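Local coordinates for protein Abbfa_003403 (Acinetobacter baumannii, PDB 4ZXH) that probably activates an amino acid by adenylation and passes it, on a phosphopantetheine arm, between condensation and thioesterase domains as a four-domain nonribosomal peptide synthetase, at residues N646-M651 / E677-L682; D653-T658 / G734-C739; Q662-T667 / V703-A708; L759-G764 / K781-G786. All blocks are in the same frame, centred on the assembly; numbering follows the deposited sequence.

Contact 1 of 4, residues N646-M651 / E677-L682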
loop_
_atom_site.group_PDB
_atom_site.type_symbol
_atom_site.label_atom_id
_atom_site.label_comp_id
_atom_site.label_asym_id
_atom_site.label_seq_id
_atom_site.Cartn_x
_atom_site.Cartn_y
_atom_site.Cartn_z
ATOM N N ASN A 646 1.371 6.613 44.571
ATOM C CA ASN A 646 1.367 5.346 43.856
ATOM C C ASN A 646 2.135 5.434 42.544
ATOM O O ASN A 646 2.939 4.564 42.221
ATOM C CB ASN A 646 -0.059 4.891 43.563
ATOM C CG ASN A 646 -0.101 3.577 42.812
ATOM O OD1 ASN A 646 0.159 2.511 43.368
ATOM N ND2 ASN A 646 -0.388 3.655 41.523
ATOM N N PHE A 647 1.868 6.489 41.786
ATOM C CA PHE A 647 2.552 6.716 40.527
ATOM C C PHE A 647 4.058 6.880 40.706
ATOM O O PHE A 647 4.842 6.186 40.073
ATOM C CB PHE A 647 1.973 7.948 39.836
ATOM C CG PHE A 647 2.850 8.504 38.747
ATOM C CD1 PHE A 647 2.988 7.836 37.540
ATOM C CD2 PHE A 647 3.526 9.703 38.927
ATOM C CE1 PHE A 647 3.780 8.350 36.542
ATOM C CE2 PHE A 647 4.326 10.218 37.932
ATOM C CZ PHE A 647 4.459 9.538 36.744
ATOM N N LEU A 648 4.444 7.807 41.572
ATOM C CA LEU A 648 5.842 8.143 41.795
ATOM C C LEU A 648 6.658 6.943 42.231
ATOM O O LEU A 648 7.738 6.702 41.686
ATOM C CB LEU A 648 5.956 9.265 42.835
ATOM C CG LEU A 648 5.539 10.612 42.242
ATOM C CD1 LEU A 648 5.407 11.686 43.301
ATOM C CD2 LEU A 648 6.544 11.011 41.180
ATOM N N LEU A 649 6.142 6.188 43.198
ATOM C CA LEU A 649 6.844 4.994 43.677
ATOM C C LEU A 649 6.972 3.941 42.582
ATOM O O LEU A 649 8.005 3.287 42.450
ATOM C CB LEU A 649 6.136 4.395 44.891
ATOM C CG LEU A 649 6.226 5.182 46.200
ATOM C CD1 LEU A 649 5.533 4.421 47.303
ATOM C CD2 LEU A 649 7.680 5.452 46.554
ATOM N N SER A 650 5.910 3.784 41.800
ATOM C CA SER A 650 5.890 2.829 40.699
ATOM C C SER A 650 6.957 3.210 39.684
ATOM O O SER A 650 7.672 2.362 39.148
ATOM C CB SER A 650 4.512 2.807 40.036
ATOM O OG SER A 650 4.240 1.571 39.401
ATOM N N MET A 651 7.068 4.505 39.438
ATOM C CA MET A 651 8.023 5.002 38.471
ATOM C C MET A 651 9.434 4.782 38.981
ATOM O O MET A 651 10.340 4.462 38.201
ATOM C CB MET A 651 7.762 6.478 38.172
ATOM C CG MET A 651 6.741 6.662 37.055
ATOM S SD MET A 651 7.250 5.909 35.466
ATOM C CE MET A 651 5.758 5.060 35.088
ATOM N N GLU A 677 8.792 15.054 36.834
ATOM C CA GLU A 677 10.020 15.791 36.586
ATOM C C GLU A 677 10.393 16.690 37.756
ATOM O O GLU A 677 11.572 16.850 38.086
ATOM C CB GLU A 677 9.881 16.639 35.318
ATOM C CG GLU A 677 9.295 15.912 34.118
ATOM C CD GLU A 677 9.169 16.821 32.906
ATOM O OE1 GLU A 677 9.421 18.041 33.041
ATOM O OE2 GLU A 677 8.807 16.320 31.819
ATOM N N LEU A 678 9.387 17.292 38.373
ATOM C CA LEU A 678 9.626 18.266 39.429
ATOM C C LEU A 678 9.773 17.639 40.828
ATOM O O LEU A 678 10.265 18.283 41.742
ATOM C CB LEU A 678 8.496 19.302 39.431
ATOM C CG LEU A 678 8.345 20.105 38.127
ATOM C CD1 LEU A 678 7.053 20.946 38.127
ATOM C CD2 LEU A 678 9.577 20.990 37.833
ATOM N N LEU A 679 9.371 16.385 40.997
ATOM C CA LEU A 679 9.331 15.805 42.335
ATOM C C LEU A 679 10.261 14.628 42.553
ATOM O O LEU A 679 10.971 14.573 43.554
ATOM C CB LEU A 679 7.912 15.357 42.676
ATOM C CG LEU A 679 6.874 16.466 42.822
ATOM C CD1 LEU A 679 5.546 15.869 43.274
ATOM C CD2 LEU A 679 7.371 17.534 43.785
ATOM N N ILE A 680 10.263 13.673 41.635
ATOM C CA ILE A 680 10.860 12.386 41.971
ATOM C C ILE A 680 12.357 12.416 42.338
ATOM O O ILE A 680 12.796 11.543 43.085
ATOM C CB ILE A 680 10.632 11.334 40.848
ATOM C CG1 ILE A 680 10.685 9.923 41.452
ATOM C CG2 ILE A 680 11.624 11.498 39.704
ATOM C CD1 ILE A 680 10.402 8.804 40.474
ATOM N N PRO A 681 13.145 13.411 41.860
ATOM C CA PRO A 681 14.495 13.317 42.427
ATOM C C PRO A 681 14.510 13.829 43.859
ATOM O O PRO A 681 15.347 13.390 44.649
ATOM C CB PRO A 681 15.345 14.216 41.511
ATOM C CG PRO A 681 14.494 14.474 40.305
ATOM C CD PRO A 681 13.081 14.435 40.802
ATOM N N LEU A 682 13.595 14.740 44.189
ATOM C CA LEU A 682 13.537 15.281 45.544
ATOM C C LEU A 682 13.174 14.199 46.563
ATOM O O LEU A 682 13.606 14.253 47.707
ATOM C CB LEU A 682 12.540 16.418 45.626
ATOM C CG LEU A 682 12.831 17.635 44.768
ATOM C CD1 LEU A 682 11.697 18.630 44.938
ATOM C CD2 LEU A 682 14.160 18.258 45.149
#

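Contact 2 of 4, residues D653-T658 / G734-C739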
loop_
_atom_site.group_PDB
_atom_site.type_symbol
_atom_site.label_atom_id
_atom_site.label_comp_id
_atom_site.label_asym_id
_atom_site.label_seq_id
_atom_site.Cartn_x
_atom_site.Cartn_y
_atom_site.Cartn_z
ATOM N N ASP A 653 10.584 2.302 40.638
ATOM C CA ASP A 653 10.973 0.895 40.416
ATOM C C ASP A 653 11.716 0.756 39.091
ATOM O O ASP A 653 12.672 -0.010 38.969
ATOM C CB ASP A 653 9.749 -0.034 40.400
ATOM C CG ASP A 653 9.146 -0.253 41.780
ATOM O OD1 ASP A 653 9.864 -0.096 42.793
ATOM O OD2 ASP A 653 7.942 -0.592 41.840
ATOM N N ARG A 654 11.254 1.527 38.110
ATOM C CA ARG A 654 11.807 1.549 36.766
ATOM C C ARG A 654 13.024 2.466 36.608
ATOM O O ARG A 654 13.915 2.188 35.804
ATOM C CB ARG A 654 10.709 1.973 35.785
ATOM C CG ARG A 654 9.540 1.007 35.766
ATOM C CD ARG A 654 8.268 1.630 35.244
ATOM N NE ARG A 654 7.278 0.595 34.959
ATOM C CZ ARG A 654 6.633 -0.120 35.879
ATOM N NH1 ARG A 654 6.859 0.068 37.171
ATOM N NH2 ARG A 654 5.760 -1.039 35.499
ATOM N N LEU A 655 13.059 3.556 37.369
ATOM C CA LEU A 655 14.091 4.573 37.192
ATOM C C LEU A 655 15.207 4.481 38.212
ATOM O O LEU A 655 16.320 4.930 37.945
ATOM C CB LEU A 655 13.478 5.968 37.260
ATOM C CG LEU A 655 12.527 6.311 36.122
ATOM C CD1 LEU A 655 12.018 7.709 36.316
ATOM C CD2 LEU A 655 13.244 6.161 34.793
ATOM N N GLN A 656 14.894 3.918 39.378
ATOM C CA GLN A 656 15.863 3.747 40.461
ATOM C C GLN A 656 16.602 5.050 40.746
ATOM O O GLN A 656 17.826 5.116 40.622
ATOM C CB GLN A 656 16.861 2.634 40.122
ATOM C CG GLN A 656 16.258 1.231 40.079
ATOM C CD GLN A 656 15.832 0.733 41.451
ATOM O OE1 GLN A 656 14.709 0.980 41.894
ATOM N NE2 GLN A 656 16.726 0.019 42.127
ATOM N N VAL A 657 15.844 6.084 41.106
ATOM C CA VAL A 657 16.392 7.416 41.339
ATOM C C VAL A 657 17.249 7.429 42.607
ATOM O O VAL A 657 16.906 6.808 43.614
ATOM C CB VAL A 657 15.260 8.471 41.432
ATOM C CG1 VAL A 657 15.798 9.832 41.840
ATOM C CG2 VAL A 657 14.541 8.586 40.109
ATOM N N THR A 658 18.385 8.117 42.534
ATOM C CA THR A 658 19.354 8.136 43.618
ATOM C C THR A 658 19.866 9.535 43.865
ATOM O O THR A 658 19.358 10.498 43.307
ATOM C CB THR A 658 20.566 7.272 43.315
ATOM O OG1 THR A 658 21.362 7.936 42.323
ATOM C CG2 THR A 658 20.144 5.903 42.804
ATOM N N GLY A 734 24.592 7.683 29.222
ATOM C CA GLY A 734 24.179 7.524 30.606
ATOM C C GLY A 734 22.806 8.114 30.869
ATOM O O GLY A 734 22.309 8.079 31.999
ATOM N N LEU A 735 22.188 8.653 29.822
ATOM C CA LEU A 735 20.883 9.298 29.954
ATOM C C LEU A 735 19.720 8.314 29.830
ATOM O O LEU A 735 19.648 7.521 28.888
ATOM C CB LEU A 735 20.727 10.398 28.904
ATOM C CG LEU A 735 19.356 11.063 28.836
ATOM C CD1 LEU A 735 19.195 12.060 29.967
ATOM C CD2 LEU A 735 19.144 11.733 27.490
ATOM N N THR A 736 18.811 8.370 30.794
ATOM C CA THR A 736 17.567 7.627 30.705
ATOM C C THR A 736 16.470 8.528 30.149
ATOM O O THR A 736 16.143 9.551 30.738
ATOM C CB THR A 736 17.139 7.069 32.067
ATOM O OG1 THR A 736 18.014 5.991 32.437
ATOM C CG2 THR A 736 15.712 6.561 31.992
ATOM N N ALA A 737 15.911 8.143 29.007
ATOM C CA ALA A 737 14.907 8.953 28.328
ATOM C C ALA A 737 13.486 8.420 28.516
ATOM O O ALA A 737 13.247 7.213 28.591
ATOM C CB ALA A 737 15.232 9.048 26.848
ATOM N N LEU A 738 12.538 9.338 28.597
ATOM C CA LEU A 738 11.144 8.963 28.632
ATOM C C LEU A 738 10.454 9.705 27.510
ATOM O O LEU A 738 10.668 10.905 27.322
ATOM C CB LEU A 738 10.498 9.289 29.977
ATOM C CG LEU A 738 10.951 8.430 31.151
ATOM C CD1 LEU A 738 12.221 8.989 31.768
ATOM C CD2 LEU A 738 9.860 8.323 32.191
ATOM N N CYS A 739 9.636 8.980 26.761
ATOM C CA CYS A 739 8.889 9.555 25.659
ATOM C C CYS A 739 7.417 9.247 25.865
ATOM O O CYS A 739 7.047 8.076 25.959
ATOM C CB CYS A 739 9.383 8.985 24.331
ATOM S SG CYS A 739 8.770 9.809 22.863
#

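Contact 3 of 4, residues Q662-T667 / V703-A708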
loop_
_atom_site.group_PDB
_atom_site.type_symbol
_atom_site.label_atom_id
_atom_site.label_comp_id
_atom_site.label_asym_id
_atom_site.label_seq_id
_atom_site.Cartn_x
_atom_site.Cartn_y
_atom_site.Cartn_z
ATOM N N GLN A 662 20.329 13.553 38.150
ATOM C CA GLN A 662 20.140 14.925 37.720
ATOM C C GLN A 662 19.151 14.978 36.563
ATOM O O GLN A 662 19.463 14.617 35.430
ATOM C CB GLN A 662 21.479 15.560 37.349
ATOM C CG GLN A 662 22.341 15.808 38.572
ATOM C CD GLN A 662 23.543 16.684 38.297
ATOM O OE1 GLN A 662 24.113 16.658 37.208
ATOM N NE2 GLN A 662 23.928 17.480 39.287
ATOM N N LEU A 663 17.949 15.446 36.870
ATOM C CA LEU A 663 16.842 15.423 35.927
ATOM C C LEU A 663 16.579 16.798 35.346
ATOM O O LEU A 663 16.475 17.779 36.087
ATOM C CB LEU A 663 15.578 14.901 36.619
ATOM C CG LEU A 663 14.394 14.468 35.753
ATOM C CD1 LEU A 663 13.650 13.413 36.503
ATOM C CD2 LEU A 663 13.457 15.633 35.414
ATOM N N LEU A 664 16.457 16.870 34.022
ATOM C CA LEU A 664 16.134 18.133 33.375
ATOM C C LEU A 664 14.635 18.258 33.153
ATOM O O LEU A 664 14.079 17.636 32.244
ATOM C CB LEU A 664 16.864 18.276 32.049
ATOM C CG LEU A 664 16.685 19.649 31.404
ATOM C CD1 LEU A 664 17.309 20.726 32.280
ATOM C CD2 LEU A 664 17.273 19.685 29.994
ATOM N N ALA A 665 13.993 19.068 33.991
ATOM C CA ALA A 665 12.567 19.320 33.886
ATOM C C ALA A 665 12.233 20.404 32.841
ATOM O O ALA A 665 12.574 21.578 33.010
ATOM C CB ALA A 665 12.031 19.703 35.231
ATOM N N ILE A 666 11.549 20.005 31.770
ATOM C CA ILE A 666 11.265 20.911 30.654
ATOM C C ILE A 666 9.782 21.104 30.405
ATOM O O ILE A 666 9.389 21.992 29.666
ATOM C CB ILE A 666 11.875 20.402 29.346
ATOM C CG1 ILE A 666 11.178 19.122 28.921
ATOM C CG2 ILE A 666 13.347 20.109 29.520
ATOM C CD1 ILE A 666 11.849 18.478 27.754
ATOM N N THR A 667 8.963 20.253 31.004
ATOM C CA THR A 667 7.540 20.247 30.710
ATOM C C THR A 667 6.790 21.263 31.557
ATOM O O THR A 667 6.981 21.317 32.781
ATOM C CB THR A 667 6.952 18.855 30.953
ATOM O OG1 THR A 667 7.751 17.882 30.273
ATOM C CG2 THR A 667 5.521 18.764 30.464
ATOM N N VAL A 703 20.661 21.640 23.442
ATOM C CA VAL A 703 21.872 20.833 23.312
ATOM C C VAL A 703 22.967 21.377 24.228
ATOM O O VAL A 703 23.695 20.609 24.855
ATOM C CB VAL A 703 22.395 20.796 21.866
ATOM C CG1 VAL A 703 23.745 20.106 21.813
ATOM C CG2 VAL A 703 21.415 20.071 20.959
ATOM N N ASP A 704 23.066 22.699 24.324
ATOM C CA ASP A 704 24.118 23.318 25.125
ATOM C C ASP A 704 23.848 23.184 26.618
ATOM O O ASP A 704 24.775 22.950 27.399
ATOM C CB ASP A 704 24.285 24.798 24.763
ATOM C CG ASP A 704 24.966 25.002 23.417
ATOM O OD1 ASP A 704 25.532 24.031 22.856
ATOM O OD2 ASP A 704 24.942 26.150 22.922
ATOM N N TYR A 705 22.587 23.335 27.013
ATOM C CA TYR A 705 22.230 23.226 28.421
ATOM C C TYR A 705 22.459 21.788 28.882
ATOM O O TYR A 705 22.807 21.554 30.040
ATOM C CB TYR A 705 20.774 23.644 28.665
ATOM C CG TYR A 705 20.451 23.972 30.116
ATOM C CD1 TYR A 705 20.337 25.294 30.544
ATOM C CD2 TYR A 705 20.278 22.959 31.062
ATOM C CE1 TYR A 705 20.047 25.599 31.871
ATOM C CE2 TYR A 705 19.996 23.253 32.391
ATOM C CZ TYR A 705 19.879 24.575 32.791
ATOM O OH TYR A 705 19.591 24.876 34.108
ATOM N N LEU A 706 22.277 20.831 27.972
ATOM C CA LEU A 706 22.438 19.412 28.295
ATOM C C LEU A 706 23.896 19.020 28.490
ATOM O O LEU A 706 24.243 18.447 29.524
ATOM C CB LEU A 706 21.818 18.534 27.205
ATOM C CG LEU A 706 20.305 18.290 27.223
ATOM C CD1 LEU A 706 19.880 17.621 25.928
ATOM C CD2 LEU A 706 19.886 17.444 28.410
ATOM N N ASN A 707 24.736 19.317 27.490
ATOM C CA ASN A 707 26.175 19.026 27.543
ATOM C C ASN A 707 26.831 19.636 28.766
ATOM O O ASN A 707 27.797 19.096 29.309
ATOM C CB ASN A 707 26.896 19.538 26.287
ATOM C CG ASN A 707 26.712 18.624 25.082
ATOM O OD1 ASN A 707 26.475 19.090 23.965
ATOM N ND2 ASN A 707 26.833 17.317 25.301
ATOM N N ALA A 708 26.291 20.773 29.190
ATOM C CA ALA A 708 26.801 21.480 30.348
ATOM C C ALA A 708 26.401 20.791 31.649
ATOM O O ALA A 708 27.246 20.260 32.360
ATOM C CB ALA A 708 26.315 22.924 30.337
#

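Contact 4 of 4, residues L759-G764 / K781-G786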
loop_
_atom_site.group_PDB
_atom_site.type_symbol
_atom_site.label_atom_id
_atom_site.label_comp_id
_atom_site.label_asym_id
_atom_site.label_seq_id
_atom_site.Cartn_x
_atom_site.Cartn_y
_atom_site.Cartn_z
ATOM N N LEU A 759 15.500 3.814 26.967
ATOM C CA LEU A 759 14.310 4.494 26.462
ATOM C C LEU A 759 13.025 3.870 27.021
ATOM O O LEU A 759 12.807 2.664 26.882
ATOM C CB LEU A 759 14.298 4.451 24.928
ATOM C CG LEU A 759 13.176 5.181 24.182
ATOM C CD1 LEU A 759 13.090 6.656 24.592
ATOM C CD2 LEU A 759 13.377 5.061 22.689
ATOM N N TRP A 760 12.183 4.680 27.662
ATOM C CA TRP A 760 10.848 4.232 28.050
ATOM C C TRP A 760 9.781 4.870 27.170
ATOM O O TRP A 760 9.739 6.097 27.034
ATOM C CB TRP A 760 10.566 4.563 29.504
ATOM C CG TRP A 760 11.429 3.818 30.473
ATOM C CD1 TRP A 760 12.629 4.225 30.995
ATOM C CD2 TRP A 760 11.156 2.538 31.048
ATOM N NE1 TRP A 760 13.119 3.268 31.851
ATOM C CE2 TRP A 760 12.237 2.220 31.896
ATOM C CE3 TRP A 760 10.106 1.621 30.919
ATOM C CZ2 TRP A 760 12.298 1.027 32.616
ATOM C CZ3 TRP A 760 10.166 0.440 31.634
ATOM C CH2 TRP A 760 11.256 0.152 32.472
ATOM N N ASN A 761 8.933 4.049 26.548
ATOM C CA ASN A 761 7.704 4.576 25.958
ATOM C C ASN A 761 6.620 4.459 27.009
ATOM O O ASN A 761 6.410 3.399 27.587
ATOM C CB ASN A 761 7.299 3.843 24.687
ATOM C CG ASN A 761 6.016 4.393 24.082
ATOM O OD1 ASN A 761 5.790 5.606 24.060
ATOM N ND2 ASN A 761 5.151 3.494 23.610
ATOM N N VAL A 762 5.938 5.560 27.268
ATOM C CA VAL A 762 5.156 5.655 28.476
ATOM C C VAL A 762 3.802 6.326 28.162
ATOM O O VAL A 762 3.715 7.203 27.291
ATOM C CB VAL A 762 5.990 6.394 29.560
ATOM C CG1 VAL A 762 6.054 7.878 29.301
ATOM C CG2 VAL A 762 5.475 6.102 30.932
ATOM N N TYR A 763 2.739 5.862 28.819
ATOM C CA TYR A 763 1.372 6.216 28.416
ATOM C C TYR A 763 0.409 6.341 29.603
ATOM O O TYR A 763 0.577 5.688 30.647
ATOM C CB TYR A 763 0.819 5.185 27.410
ATOM C CG TYR A 763 -0.688 5.237 27.212
ATOM C CD1 TYR A 763 -1.249 6.032 26.228
ATOM C CD2 TYR A 763 -1.554 4.484 28.016
ATOM C CE1 TYR A 763 -2.634 6.093 26.052
ATOM C CE2 TYR A 763 -2.938 4.542 27.850
ATOM C CZ TYR A 763 -3.467 5.348 26.866
ATOM O OH TYR A 763 -4.827 5.414 26.688
ATOM N N GLY A 764 -0.598 7.188 29.428
ATOM C CA GLY A 764 -1.670 7.299 30.391
ATOM C C GLY A 764 -2.428 8.593 30.204
ATOM O O GLY A 764 -1.840 9.596 29.891
ATOM N N LYS A 781 11.571 -2.163 16.217
ATOM C CA LYS A 781 10.592 -2.972 15.504
ATOM C C LYS A 781 9.482 -3.461 16.447
ATOM O O LYS A 781 8.458 -3.981 15.994
ATOM C CB LYS A 781 11.288 -4.149 14.811
ATOM N N TYR A 782 9.674 -3.270 17.751
ATOM C CA TYR A 782 8.755 -3.816 18.750
ATOM C C TYR A 782 8.295 -2.758 19.768
ATOM O O TYR A 782 8.830 -2.645 20.881
ATOM C CB TYR A 782 9.413 -5.011 19.447
ATOM C CG TYR A 782 9.689 -6.159 18.485
ATOM C CD1 TYR A 782 8.725 -7.130 18.236
ATOM C CD2 TYR A 782 10.905 -6.257 17.809
ATOM C CE1 TYR A 782 8.968 -8.176 17.351
ATOM C CE2 TYR A 782 11.158 -7.293 16.921
ATOM C CZ TYR A 782 10.187 -8.258 16.691
ATOM O OH TYR A 782 10.430 -9.307 15.806
ATOM N N ILE A 783 7.291 -1.987 19.358
ATOM C CA ILE A 783 6.763 -0.881 20.151
ATOM C C ILE A 783 5.308 -1.121 20.551
ATOM O O ILE A 783 4.463 -1.413 19.706
ATOM C CB ILE A 783 6.859 0.449 19.378
ATOM C CG1 ILE A 783 8.307 0.728 18.987
ATOM C CG2 ILE A 783 6.306 1.594 20.197
ATOM C CD1 ILE A 783 8.452 1.892 18.037
ATOM N N ASP A 784 5.026 -0.994 21.845
ATOM C CA ASP A 784 3.683 -1.205 22.383
ATOM C C ASP A 784 3.507 -0.334 23.625
ATOM O O ASP A 784 4.446 0.351 24.030
ATOM C CB ASP A 784 3.441 -2.689 22.730
ATOM C CG ASP A 784 4.555 -3.290 23.600
ATOM O OD1 ASP A 784 5.742 -3.252 23.191
ATOM O OD2 ASP A 784 4.247 -3.760 24.720
ATOM N N LEU A 785 2.321 -0.384 24.238
ATOM C CA LEU A 785 2.026 0.398 25.440
ATOM C C LEU A 785 2.723 -0.167 26.672
ATOM O O LEU A 785 2.732 0.461 27.729
ATOM C CB LEU A 785 0.520 0.472 25.679
ATOM C CG LEU A 785 -0.267 1.143 24.553
ATOM C CD1 LEU A 785 -1.767 1.085 24.807
ATOM C CD2 LEU A 785 0.176 2.561 24.390
ATOM N N GLY A 786 3.316 -1.345 26.536
ATOM C CA GLY A 786 4.127 -1.889 27.605
ATOM C C GLY A 786 3.385 -2.412 28.816
ATOM O O GLY A 786 2.224 -2.806 28.735
#

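Contact 1 of 4, residues N646-M651 / E677-L682
L648 and I680 carry this buried contact between helix 641-655 and the 677-682 segment, and L679 adds a second hold on the same leucine. The two methyls of L648 go to different partners: CD2 lies 4.1 Å from I680 CB, while CD1 meets CD1 of L679 at 4.2 Å. Where L648 and I680 pass, the side chains run alongside each other in opposite senses. I680 is extended, with CG1 anti to its backbone N (chi1 -155°) and CD1 anti again beyond it; this straight arm carries CD1 as far as the helix 641-655 backbone, 3.6 Å from L648 O. I680 CD1 also comes within 4.2 Å of M651 CB, one helical turn on. L679 instead meets L648 at about a right angle. No hydrogen bond joins the two segments; the side-chain contacts are all between aliphatic carbons. Around this pair, L676 adds to the packing against F647, L648 and M651, and the polar flank of helix 641-655 is tied down by N646 to A790 and N791 and by S650 to A790. Helix 674-679 in turn leans on strand 662-665 through E677 and L678, placing it between that strand and helix 641-655.

Contact 2 of 4, residues D653-T658 / G734-C739
Apolar contact between L655 and the pair T736 and L738 accounts for the whole of this junction, where the last turn of helix 641-655 meets a strand. A single methyl group serves both partners: L655 CD2 lies 3.8 Å from T736 CG2 and 4.3 Å from L738 CD1. The leucine is extended, with CG opposite the carbonyl carbon (chi1 -66°), which brings its forked end nearer to the strand than the start of the side chain. T736 answers with its methyl, not its hydroxyl: CG2 stands anti to the backbone N, and OG1 lies beside that N. Being two apart on the strand, T736 and L738 project from the same face, while A737 between them points away. The side chains of L655 and T736 meet at a slant, and the whole contact buries only 96 Å².

Hydrogen bonding plays no part across the segments; it shapes the chain next to them. Directly after L655 the helix ends, Q656 taking positive phi, and V657 N is then held by the side chain of N652. On the strand, T736 bonds through its backbone to N712 and L714, and A737 to C758 and W760.

Strand 735-740 therefore lies between strands 713-716 and 756-763 in the large mixed sheet. Helix 641-655 rests its end on one face of the strand, and W721 of helix 718-725 packs against A737 and C739 on the other.

Contact 3 of 4, residues Q662-T667 / V703-A708
The phenol ring of Y705 is the one flat group that touches across this contact, and L664 CD1 comes to it obliquely, beside the CD2-CE2 bond. L664 CD1 is 3.7 Å from Y705 CE2 and 3.9 Å from Y705 CD2, so it rests against one bond of the ring and not over its centre. Y705 has CG anti to its backbone N (chi1 -162°), which swings the ring off helix 699-709 toward the strand.

The next residue along the helix takes the other half of the leucine. L706 CD2 meets L664 CD2 at 3.8 Å, the two side chains lying at about a right angle. L706 starts out differently from Y705, with CG beside the backbone N. L664 is thus held by two consecutive helix residues, its forked end straddling them with one methyl on each. No hydrogen bond spans the segments; the contact is apolar and largely buried.

Further carbon surrounds the same leucine, from L714 and H689 on the neighbouring strands and from I711 and C691 in loops, while W729 packs on L706. Strand 662-665 runs between parallel strands 687-690 and 713-716. The connection from the first of these to the second includes helix 699-709, forming a beta-alpha-beta crossover that passes over strand 662-665. On the opposite face of the strand, L663 and A665 meet helix 674-679.

Contact 4 of 4, residues L759-G764 / K781-G786
N761 reaches from a strand with its side-chain amide to a backbone carbonyl of a loop: ND2 donates to D784 O at 3.2 Å, and this is the one hydrogen bond between the segments. The bond is bent. The N-H...O angle is 143°, and the donor stands 48° out of the carbonyl plane, above the group instead of on a lone pair. CG of N761 is anti to the backbone N (chi1 180°), extending the amide directly off the strand to the loop. The same ND2 also lies 4.1 Å from CG2 of I783, whose side chain runs at about a right angle to the asparagine.

Two residues farther on, Y763 projects from the same face of the strand and meets L785. The methyl CD2 of L785 sits at the root of the tyrosine, 4.0 Å from Y763 CG and 4.1 Å from its CB, so the phenol end extends beyond it. The Y763 ring also meets that of H863, and L785 packs on L861 and H863, so strand 861-863 closes over this side.

The loop is shaped by D784, whose OD2 accepts from G786 N at 3.2 Å, forming an Asx turn. G786 has positive phi, which suits glycine. D784 thus offers its carbonyl to N761 while its carboxylate accepts the G786 N-H of the turn. N761 to G764 match the opening of the NxYGPTE sequence, a core motif of adenylation domains, which in relatives lines the nucleotide pocket.

How the contacts relate
All four contacts lie in the adenylation part of the chain. Contacts 1 and 2 share helix 641-655 and their centres are 11 Å apart; V657 of contact 2 touches I680 and P681 of contact 1. Contacts 2, 3 and 4 reach one mixed sheet, through strands 735-740, 662-665 and 756-763. Strands 735-740 and 756-763 are neighbours there, joined by backbone bonds of W760 to A737 and C739; the centres of contacts 2 and 4 are 14 Å apart. E677 of contact 1 lies against I666 and T667 of contact 3. Contacts 1 and 2 interleave along the sequence, as do 1 and 3, whereas contact 4 follows all three. Together they tie helices and a loop to the sheet of this domain.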